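Local atomic coordinates of metallopeptidase family protein (Thermus thermophilus, PDB entry 2EJQ), a protein that is of unknown function but belongs to a family of zincin-like metallopeptidases and probably binds a metal ion. Residues Glu4-Leu9 and Ile68-Gly73; Glu11-Glu16 and Glu91-Glu96. The protein carries 1 engineered substitution. One frame throughout, in Å; residues are numbered along the deposited sequence.

Contact 1: residues Glu4-Leu9 and Ile68-Gly73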
loop_
_atom_site.group_PDB
_atom_site.type_symbol
_atom_site.label_atom_id
_atom_site.label_comp_id
_atom_site.label_asym_id
_atom_site.label_seq_id
_atom_site.Cartn_x
_atom_site.Cartn_y
_atom_site.Cartn_z
ATOM N N GLU A 4 13.907 -9.395 0.348
ATOM C CA GLU A 4 13.722 -9.987 -0.974
ATOM C C GLU A 4 12.529 -10.916 -0.935
ATOM O O GLU A 4 11.681 -10.909 -1.828
ATOM C CB GLU A 4 14.962 -10.787 -1.392
ATOM C CG GLU A 4 16.261 -9.982 -1.514
ATOM C CD GLU A 4 16.778 -9.439 -0.176
ATOM O OE1 GLU A 4 16.657 -10.138 0.855
ATOM O OE2 GLU A 4 17.325 -8.314 -0.162
ATOM N N ALA A 5 12.473 -11.723 0.115
ATOM C CA ALA A 5 11.384 -12.669 0.272
ATOM C C ALA A 5 10.057 -11.945 0.490
ATOM O O ALA A 5 9.006 -12.426 0.054
ATOM C CB ALA A 5 11.679 -13.610 1.435
ATOM N N PHE A 6 10.114 -10.800 1.169
ATOM C CA PHE A 6 8.925 -10.003 1.440
ATOM C C PHE A 6 8.370 -9.460 0.120
ATOM O O PHE A 6 7.172 -9.551 -0.139
ATOM C CB PHE A 6 9.260 -8.836 2.377
ATOM C CG PHE A 6 8.067 -7.995 2.754
ATOM C CD1 PHE A 6 7.104 -8.480 3.637
ATOM C CD2 PHE A 6 7.894 -6.724 2.208
ATOM C CE1 PHE A 6 5.985 -7.719 3.970
ATOM C CE2 PHE A 6 6.776 -5.954 2.537
ATOM C CZ PHE A 6 5.819 -6.456 3.420
ATOM N N VAL A 7 9.254 -8.900 -0.703
ATOM C CA VAL A 7 8.870 -8.345 -1.997
ATOM C C VAL A 7 8.192 -9.420 -2.837
ATOM O O VAL A 7 7.153 -9.182 -3.450
ATOM C CB VAL A 7 10.092 -7.824 -2.774
ATOM C CG1 VAL A 7 9.686 -7.460 -4.198
ATOM C CG2 VAL A 7 10.691 -6.607 -2.059
ATOM N N GLU A 8 8.794 -10.604 -2.837
ATOM C CA GLU A 8 8.297 -11.756 -3.575
ATOM C C GLU A 8 6.915 -12.206 -3.081
ATOM O O GLU A 8 6.081 -12.658 -3.859
ATOM C CB GLU A 8 9.313 -12.894 -3.437
ATOM C CG GLU A 8 9.090 -14.078 -4.344
ATOM C CD GLU A 8 10.265 -15.038 -4.311
ATOM O OE1 GLU A 8 11.381 -14.619 -4.699
ATOM O OE2 GLU A 8 10.071 -16.204 -3.890
ATOM N N LEU A 9 6.680 -12.096 -1.778
ATOM C CA LEU A 9 5.397 -12.490 -1.212
ATOM C C LEU A 9 4.326 -11.492 -1.647
ATOM O O LEU A 9 3.208 -11.877 -2.006
ATOM C CB LEU A 9 5.475 -12.512 0.316
ATOM C CG LEU A 9 4.168 -12.747 1.072
ATOM C CD1 LEU A 9 3.555 -14.088 0.657
ATOM C CD2 LEU A 9 4.442 -12.705 2.569
ATOM N N ILE A 68 -0.027 1.868 -4.145
ATOM C CA ILE A 68 -0.200 1.323 -2.813
ATOM C C ILE A 68 1.264 1.174 -2.352
ATOM O O ILE A 68 2.096 0.633 -3.084
ATOM C CB ILE A 68 -0.861 -0.070 -2.830
ATOM C CG1 ILE A 68 -2.312 0.065 -3.311
ATOM C CG2 ILE A 68 -0.772 -0.699 -1.425
ATOM C CD1 ILE A 68 -3.058 -1.261 -3.439
ATOM N N ALA A 69 1.598 1.686 -1.178
ATOM C CA ALA A 69 2.958 1.546 -0.675
ATOM C C ALA A 69 2.947 0.614 0.529
ATOM O O ALA A 69 2.026 0.663 1.343
ATOM C CB ALA A 69 3.509 2.902 -0.275
ATOM N N LEU A 70 3.962 -0.243 0.622
ATOM C CA LEU A 70 4.103 -1.156 1.748
ATOM C C LEU A 70 5.440 -0.826 2.417
ATOM O O LEU A 70 6.434 -0.558 1.737
ATOM C CB LEU A 70 4.075 -2.618 1.285
ATOM C CG LEU A 70 2.716 -3.217 0.876
ATOM C CD1 LEU A 70 2.882 -4.686 0.522
ATOM C CD2 LEU A 70 1.730 -3.081 2.009
ATOM N N TYR A 71 5.461 -0.825 3.748
ATOM C CA TYR A 71 6.676 -0.510 4.485
ATOM C C TYR A 71 7.175 -1.760 5.205
ATOM O O TYR A 71 6.647 -2.136 6.249
ATOM C CB TYR A 71 6.379 0.608 5.481
ATOM C CG TYR A 71 5.858 1.852 4.798
ATOM C CD1 TYR A 71 6.689 2.612 3.977
ATOM C CD2 TYR A 71 4.519 2.239 4.923
ATOM C CE1 TYR A 71 6.208 3.716 3.297
ATOM C CE2 TYR A 71 4.032 3.343 4.244
ATOM C CZ TYR A 71 4.883 4.076 3.430
ATOM O OH TYR A 71 4.407 5.158 2.730
ATOM N N TYR A 72 8.192 -2.400 4.636
ATOM C CA TYR A 72 8.754 -3.605 5.227
ATOM C C TYR A 72 9.228 -3.377 6.661
ATOM O O TYR A 72 9.026 -4.227 7.526
ATOM C CB TYR A 72 9.907 -4.122 4.368
ATOM C CG TYR A 72 10.595 -5.342 4.940
ATOM C CD1 TYR A 72 9.898 -6.535 5.117
ATOM C CD2 TYR A 72 11.946 -5.303 5.299
ATOM C CE1 TYR A 72 10.523 -7.661 5.633
ATOM C CE2 TYR A 72 12.587 -6.428 5.820
ATOM C CZ TYR A 72 11.868 -7.607 5.982
ATOM O OH TYR A 72 12.483 -8.746 6.456
ATOM N N GLY A 73 9.838 -2.225 6.917
ATOM C CA GLY A 73 10.314 -1.933 8.260
ATOM C C GLY A 73 9.206 -1.891 9.300
ATOM O O GLY A 73 9.411 -2.269 10.456
#

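Contact 2: residues Glu11-Glu16 and Glu91-Glu96. Engineered in segment 91-96: Met93 (natural residue Leu).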
loop_
_atom_site.group_PDB
_atom_site.type_symbol
_atom_site.label_atom_id
_atom_site.label_comp_id
_atom_site.label_asym_id
_atom_site.label_seq_id
_atom_site.Cartn_x
_atom_site.Cartn_y
_atom_site.Cartn_z
ATOM N N GLU A 11 4.247 -9.562 -4.337
ATOM C CA GLU A 11 3.936 -9.728 -5.747
ATOM C C GLU A 11 3.078 -10.969 -6.003
ATOM O O GLU A 11 2.183 -10.957 -6.861
ATOM C CB GLU A 11 5.228 -9.846 -6.551
ATOM C CG GLU A 11 6.189 -8.683 -6.357
ATOM C CD GLU A 11 7.465 -8.823 -7.176
ATOM O OE1 GLU A 11 8.058 -9.923 -7.173
ATOM O OE2 GLU A 11 7.886 -7.833 -7.814
ATOM N N ARG A 12 3.367 -12.039 -5.262
ATOM C CA ARG A 12 2.652 -13.295 -5.426
ATOM C C ARG A 12 1.192 -13.103 -4.987
ATOM O O ARG A 12 0.274 -13.572 -5.662
ATOM C CB ARG A 12 3.369 -14.400 -4.621
ATOM C CG ARG A 12 2.614 -15.712 -4.469
ATOM C CD ARG A 12 3.066 -16.515 -3.316
ATOM N NE ARG A 12 1.963 -16.831 -2.419
ATOM C CZ ARG A 12 2.100 -17.103 -1.132
ATOM N NH1 ARG A 12 3.286 -17.110 -0.602
ATOM N NH2 ARG A 12 1.040 -17.345 -0.379
ATOM N N LEU A 13 0.982 -12.402 -3.873
ATOM C CA LEU A 13 -0.370 -12.131 -3.388
ATOM C C LEU A 13 -1.049 -11.093 -4.293
ATOM O O LEU A 13 -2.240 -11.211 -4.604
ATOM C CB LEU A 13 -0.323 -11.619 -1.939
ATOM C CG LEU A 13 0.152 -12.584 -0.844
ATOM C CD1 LEU A 13 0.213 -11.864 0.497
ATOM C CD2 LEU A 13 -0.788 -13.769 -0.757
ATOM N N TRP A 14 -0.292 -10.095 -4.734
ATOM C CA TRP A 14 -0.852 -9.058 -5.589
ATOM C C TRP A 14 -1.413 -9.638 -6.880
ATOM O O TRP A 14 -2.455 -9.180 -7.364
ATOM C CB TRP A 14 0.200 -7.987 -5.907
ATOM C CG TRP A 14 -0.336 -6.827 -6.709
ATOM C CD1 TRP A 14 0.141 -6.378 -7.905
ATOM C CD2 TRP A 14 -1.427 -5.955 -6.362
ATOM N NE1 TRP A 14 -0.580 -5.282 -8.327
ATOM C CE2 TRP A 14 -1.549 -5.002 -7.400
ATOM C CE3 TRP A 14 -2.310 -5.884 -5.275
ATOM C CZ2 TRP A 14 -2.516 -3.992 -7.389
ATOM C CZ3 TRP A 14 -3.276 -4.876 -5.260
ATOM C CH2 TRP A 14 -3.368 -3.943 -6.315
ATOM N N GLU A 15 -0.731 -10.640 -7.436
ATOM C CA GLU A 15 -1.198 -11.275 -8.660
ATOM C C GLU A 15 -2.503 -12.054 -8.473
ATOM O O GLU A 15 -3.216 -12.280 -9.442
ATOM C CB GLU A 15 -0.133 -12.214 -9.233
ATOM C CG GLU A 15 0.948 -11.534 -10.077
ATOM C CD GLU A 15 0.397 -10.829 -11.310
ATOM O OE1 GLU A 15 -0.518 -11.384 -11.962
ATOM O OE2 GLU A 15 0.893 -9.724 -11.632
ATOM N N GLU A 16 -2.819 -12.466 -7.246
ATOM C CA GLU A 16 -4.063 -13.204 -6.993
ATOM C C GLU A 16 -5.242 -12.256 -7.099
ATOM O O GLU A 16 -6.369 -12.674 -7.345
ATOM C CB GLU A 16 -4.080 -13.816 -5.589
ATOM C CG GLU A 16 -3.506 -15.211 -5.479
ATOM C CD GLU A 16 -3.701 -15.814 -4.094
ATOM O OE1 GLU A 16 -4.856 -15.865 -3.618
ATOM O OE2 GLU A 16 -2.696 -16.239 -3.486
ATOM N N GLU A 91 -4.075 -8.553 3.997
ATOM C CA GLU A 91 -4.938 -7.558 4.612
ATOM C C GLU A 91 -4.531 -6.110 4.304
ATOM O O GLU A 91 -5.365 -5.280 3.951
ATOM C CB GLU A 91 -4.960 -7.811 6.125
ATOM C CG GLU A 91 -5.884 -6.920 6.931
ATOM C CD GLU A 91 -7.329 -6.987 6.447
ATOM O OE1 GLU A 91 -7.814 -8.119 6.189
ATOM O OE2 GLU A 91 -7.973 -5.912 6.328
ATOM N N THR A 92 -3.244 -5.811 4.427
ATOM C CA THR A 92 -2.750 -4.454 4.170
ATOM C C THR A 92 -2.951 -4.030 2.707
ATOM O O THR A 92 -3.418 -2.936 2.417
ATOM C CB THR A 92 -1.271 -4.351 4.542
ATOM O OG1 THR A 92 -1.112 -4.678 5.929
ATOM C CG2 THR A 92 -0.746 -2.950 4.288
ATOM N N MET A 93 -2.614 -4.909 1.778
ATOM C CA MET A 93 -2.795 -4.594 0.375
ATOM C C MET A 93 -4.233 -4.348 -0.021
ATOM O O MET A 93 -4.558 -3.345 -0.641
ATOM C CB MET A 93 -2.253 -5.726 -0.475
ATOM C CG MET A 93 -0.926 -5.417 -1.083
ATOM S SD MET A 93 -0.250 -6.850 -1.881
ATOM C CE MET A 93 -1.324 -8.115 -1.309
ATOM N N LEU A 94 -5.087 -5.293 0.337
ATOM C CA LEU A 94 -6.493 -5.204 -0.003
ATOM C C LEU A 94 -7.186 -4.038 0.677
ATOM O O LEU A 94 -8.157 -3.506 0.154
ATOM C CB LEU A 94 -7.201 -6.513 0.338
ATOM C CG LEU A 94 -6.660 -7.687 -0.468
ATOM C CD1 LEU A 94 -7.474 -8.927 -0.128
ATOM C CD2 LEU A 94 -6.741 -7.392 -1.953
ATOM N N HIS A 95 -6.688 -3.634 1.840
ATOM C CA HIS A 95 -7.270 -2.503 2.544
ATOM C C HIS A 95 -6.945 -1.224 1.764
ATOM O O HIS A 95 -7.803 -0.356 1.595
ATOM C CB HIS A 95 -6.717 -2.403 3.970
ATOM C CG HIS A 95 -7.354 -1.319 4.782
ATOM N ND1 HIS A 95 -8.715 -1.258 5.003
ATOM C CD2 HIS A 95 -6.823 -0.236 5.400
ATOM C CE1 HIS A 95 -8.993 -0.182 5.721
ATOM N NE2 HIS A 95 -7.863 0.454 5.975
ATOM N N GLU A 96 -5.710 -1.106 1.282
ATOM C CA GLU A 96 -5.346 0.078 0.508
ATOM C C GLU A 96 -6.018 0.028 -0.860
ATOM O O GLU A 96 -6.349 1.060 -1.431
ATOM C CB GLU A 96 -3.829 0.195 0.342
ATOM C CG GLU A 96 -3.054 0.355 1.642
ATOM C CD GLU A 96 -3.661 1.386 2.576
ATOM O OE1 GLU A 96 -4.194 2.397 2.092
ATOM O OE2 GLU A 96 -3.591 1.188 3.805
#

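Contact 1: residues Glu4-Leu9 and Ile68-Gly73
In both Phe6 and Tyr72, CG lies opposite the residue's own backbone N (chi1 -178° and 177°), and the two rings come together. The CA-CB bond of each residue points toward the other segment, and the rings meet there. In this zincin-like metallopeptidase family fold, helix 3-16 packs on the end of strand 67-71 and the first turn of helix 72-78. Tyr71 is the N-cap at that junction.

The two side chains run past one another in opposing senses. Their ring planes meet at 46° and the centroids lie 5.0 Å apart, so the pair is oblique. Tyr72 brings one rim carbon over a face of Phe6. CD1 of Tyr72 stands 3.3 Å from CG of Phe6, a tight approach. Tyr72 CE1 also passes 3.7 Å from Phe6 CB, at the root of the ring.

No hydrogen bond joins the segments, and the contact is apolar. Phe75 meets the Phe6 ring, and Tyr3 meets that of Tyr72. Tyr72 also lies close to Leu76, a position seen to bind magnesium in a structure of this protein, though none is bound to this chain here. At its edge the Phe6 ring meets the strand more loosely, CE2 of Phe6 lying 4.5 Å from CB of Leu70.

Contact 2: residues Glu11-Glu16 and Glu91-Glu96
Met93, an engineered residue that replaces the natural leucine, has a nearly eclipsed chi3 of -11° and makes all the close contacts from its helix. Its chain reaches across to Leu13 and Trp14 and makes a Met-aromatic contact between two helices. The sulfur approaches the indole obliquely. SD of Met93 is 5.3 Å from the centroid of the six-membered ring of Trp14, 64° off the ring normal. The nearest ring atom is CE3 of Trp14, 4.1 Å from SD of Met93.

The bend puts CE of Met93 on the same side as its own CB, and there CE meets CB of Leu13 at 3.7 Å. The same methyl comes within 4.1 Å of the backbone N of Trp14. No hydrogen bond crosses between the segments.

Segment 91-96 also holds His95 and Glu96 of an HExxH pattern, which with His99 is consistent with a zincin metal site. No metal is bound to these residues here. The contact lies on the side of helix 85-105 that faces the N-terminal helix. Trp14 also packs on Leu97 of helix 85-105 and on Ile68 of strand 67-71, so its indole borders both the helix and the sheet.

In the fold
The chain begins with helix 3-16, which supplies the first segment of both contacts, 4-9 and then 11-16. It then runs through strands 27-31 and 47-50 to strand 67-71. Contact 1 closes a loop of 58 residues there, at the turn into helix 72-78. Helix 85-105 follows, and contact 2 closes a longer loop of 74 residues. The loops cross, since 11-16 starts inside the first loop and 91-96 ends beyond it. Together they tie the N-terminal helix to the central strand of the sheet and to the long helix. The contacts also touch directly: Leu70 CD2 lies 3.4 Å from Thr92 CG2, and Ile68 packs on Glu96.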